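Side-chain contact in transcriptional regulator, LacI family (Burkholderia phymatum, PDB 2RGY), which probably regulates transcription as a DNA-binding LacI-family protein whose periplasmic-binding-protein-like domain likely senses a small ligand, perhaps a sugar: residues F194-N197 with D198-V202. Residues are numbered along the deposited sequence; the frame is centred on the assembly and turned at random.
Sequences FCAN and DTMAV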
loop_
_atom_site.group_PDB
_atom_site.type_symbol
_atom_site.label_atom_id
_atom_site.label_comp_id
_atom_site.label_asym_id
_atom_site.label_seq_id
_atom_site.Cartn_x
_atom_site.Cartn_y
_atom_site.Cartn_z
ATOM N N PHE A 194 9.323 -3.161 -20.293
ATOM C CA PHE A 194 9.532 -2.082 -19.342
ATOM C C PHE A 194 8.179 -1.543 -18.888
ATOM O O PHE A 194 7.360 -1.123 -19.710
ATOM C CB PHE A 194 10.343 -0.957 -19.974
ATOM C CG PHE A 194 10.413 0.284 -19.136
ATOM C CD1 PHE A 194 10.633 0.208 -17.758
ATOM C CD2 PHE A 194 10.330 1.541 -19.736
ATOM C CE1 PHE A 194 10.776 1.368 -16.986
ATOM C CE2 PHE A 194 10.471 2.720 -18.978
ATOM C CZ PHE A 194 10.697 2.636 -17.601
ATOM N N CYS A 195 7.952 -1.573 -17.580
ATOM C CA CYS A 195 6.714 -1.075 -16.990
ATOM C C CYS A 195 6.985 0.219 -16.232
ATOM O O CYS A 195 7.853 0.272 -15.363
ATOM C CB CYS A 195 6.128 -2.121 -16.047
ATOM S SG CYS A 195 5.596 -3.596 -16.914
ATOM N N ALA A 196 6.219 1.252 -16.564
ATOM C CA ALA A 196 6.360 2.581 -15.974
ATOM C C ALA A 196 6.393 2.641 -14.446
ATOM O O ALA A 196 6.872 3.626 -13.879
ATOM C CB ALA A 196 5.265 3.498 -16.513
ATOM N N ASN A 197 5.864 1.615 -13.785
ATOM C CA ASN A 197 5.900 1.559 -12.324
ATOM C C ASN A 197 5.793 0.108 -11.873
ATOM O O ASN A 197 5.298 -0.741 -12.618
ATOM C CB ASN A 197 4.801 2.442 -11.695
ATOM C CG ASN A 197 3.423 1.794 -11.690
ATOM O OD1 ASN A 197 3.145 0.856 -12.439
ATOM N ND2 ASN A 197 2.540 2.320 -10.844
ATOM N N ASP A 198 6.291 -0.171 -10.674
ATOM C CA ASP A 198 6.280 -1.525 -10.128
ATOM C C ASP A 198 4.882 -2.141 -10.054
ATOM O O ASP A 198 4.727 -3.347 -10.255
ATOM C CB ASP A 198 6.925 -1.546 -8.733
ATOM C CG ASP A 198 8.432 -1.298 -8.778
ATOM O OD1 ASP A 198 9.023 -1.357 -9.876
ATOM O OD2 ASP A 198 9.033 -1.052 -7.715
ATOM N N THR A 199 3.878 -1.320 -9.765
ATOM C CA THR A 199 2.505 -1.800 -9.662
ATOM C C THR A 199 2.064 -2.487 -10.945
ATOM O O THR A 199 1.612 -3.628 -10.918
ATOM C CB THR A 199 1.530 -0.646 -9.350
ATOM O OG1 THR A 199 1.803 -0.146 -8.035
ATOM C CG2 THR A 199 0.076 -1.124 -9.397
HETATM N N MSE A 200 2.202 -1.801 -12.072
HETATM C CA MSE A 200 1.789 -2.394 -13.332
HETATM C C MSE A 200 2.696 -3.587 -13.669
HETATM O O MSE A 200 2.244 -4.573 -14.256
HETATM C CB MSE A 200 1.821 -1.353 -14.459
HETATM C CG MSE A 200 0.859 -0.165 -14.279
HETATM SE SE MSE A 200 0.692 0.857 -15.781
HETATM C CE MSE A 200 2.336 1.567 -15.890
ATOM N N ALA A 201 3.968 -3.502 -13.286
ATOM C CA ALA A 201 4.919 -4.582 -13.545
ATOM C C ALA A 201 4.477 -5.854 -12.834
ATOM O O ALA A 201 4.553 -6.944 -13.390
ATOM C CB ALA A 201 6.324 -4.184 -13.081
ATOM N N VAL A 202 4.025 -5.714 -11.596
ATOM C CA VAL A 202 3.576 -6.869 -10.835
ATOM C C VAL A 202 2.381 -7.514 -11.520
ATOM O O VAL A 202 2.294 -8.736 -11.574
ATOM C CB VAL A 202 3.203 -6.483 -9.401
ATOM C CG1 VAL A 202 2.509 -7.654 -8.706
ATOM C CG2 VAL A 202 4.458 -6.092 -8.648
#
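Asn197 N-caps helix 198-210: its OD1 accepts a hydrogen bond from Met200 N at 2.8 Å. The bond is nearly straight at hydrogen, 166°. The donor, however, sits above the amide plane, 36° out of it. The side-chain CG lies between the backbone N and the carbonyl carbon (chi1 80°), which folds the amide back over the first turn. The backbone O of Asn197 accepts from Ala201 N at 3.1 Å, so two adjacent N-H groups of the helix start are satisfied by one residue. The other amide end, ND2, passes beside Thr199 CB at 3.5 Å and donates to Phe171 O; with OD1 on Met200 N, both ends of the amide are held and its rotation is fixed. Met200, a selenomethionine, runs across the Asn197 side chain at about a right angle. A bend in its chain brings CE to Ala196 CB at 3.6 Å. At the end of strand 192-195, Cys195 packs on the helix, with SG 3.6 Å from Ala201 CA. The turn thus joins this strand to its helix in the beta-alpha-beta unit that continues to strand 220-223. Further out, Arg146 NH1 donates to Ala196 O. Asp198, the first helical residue, has its carboxylate held by two parts of the fold: OD2 accepts from Asp227 N in the loop after strand 220-223, and OD1 is hydrogen-bonded to Ser239 OG on strand 238-241.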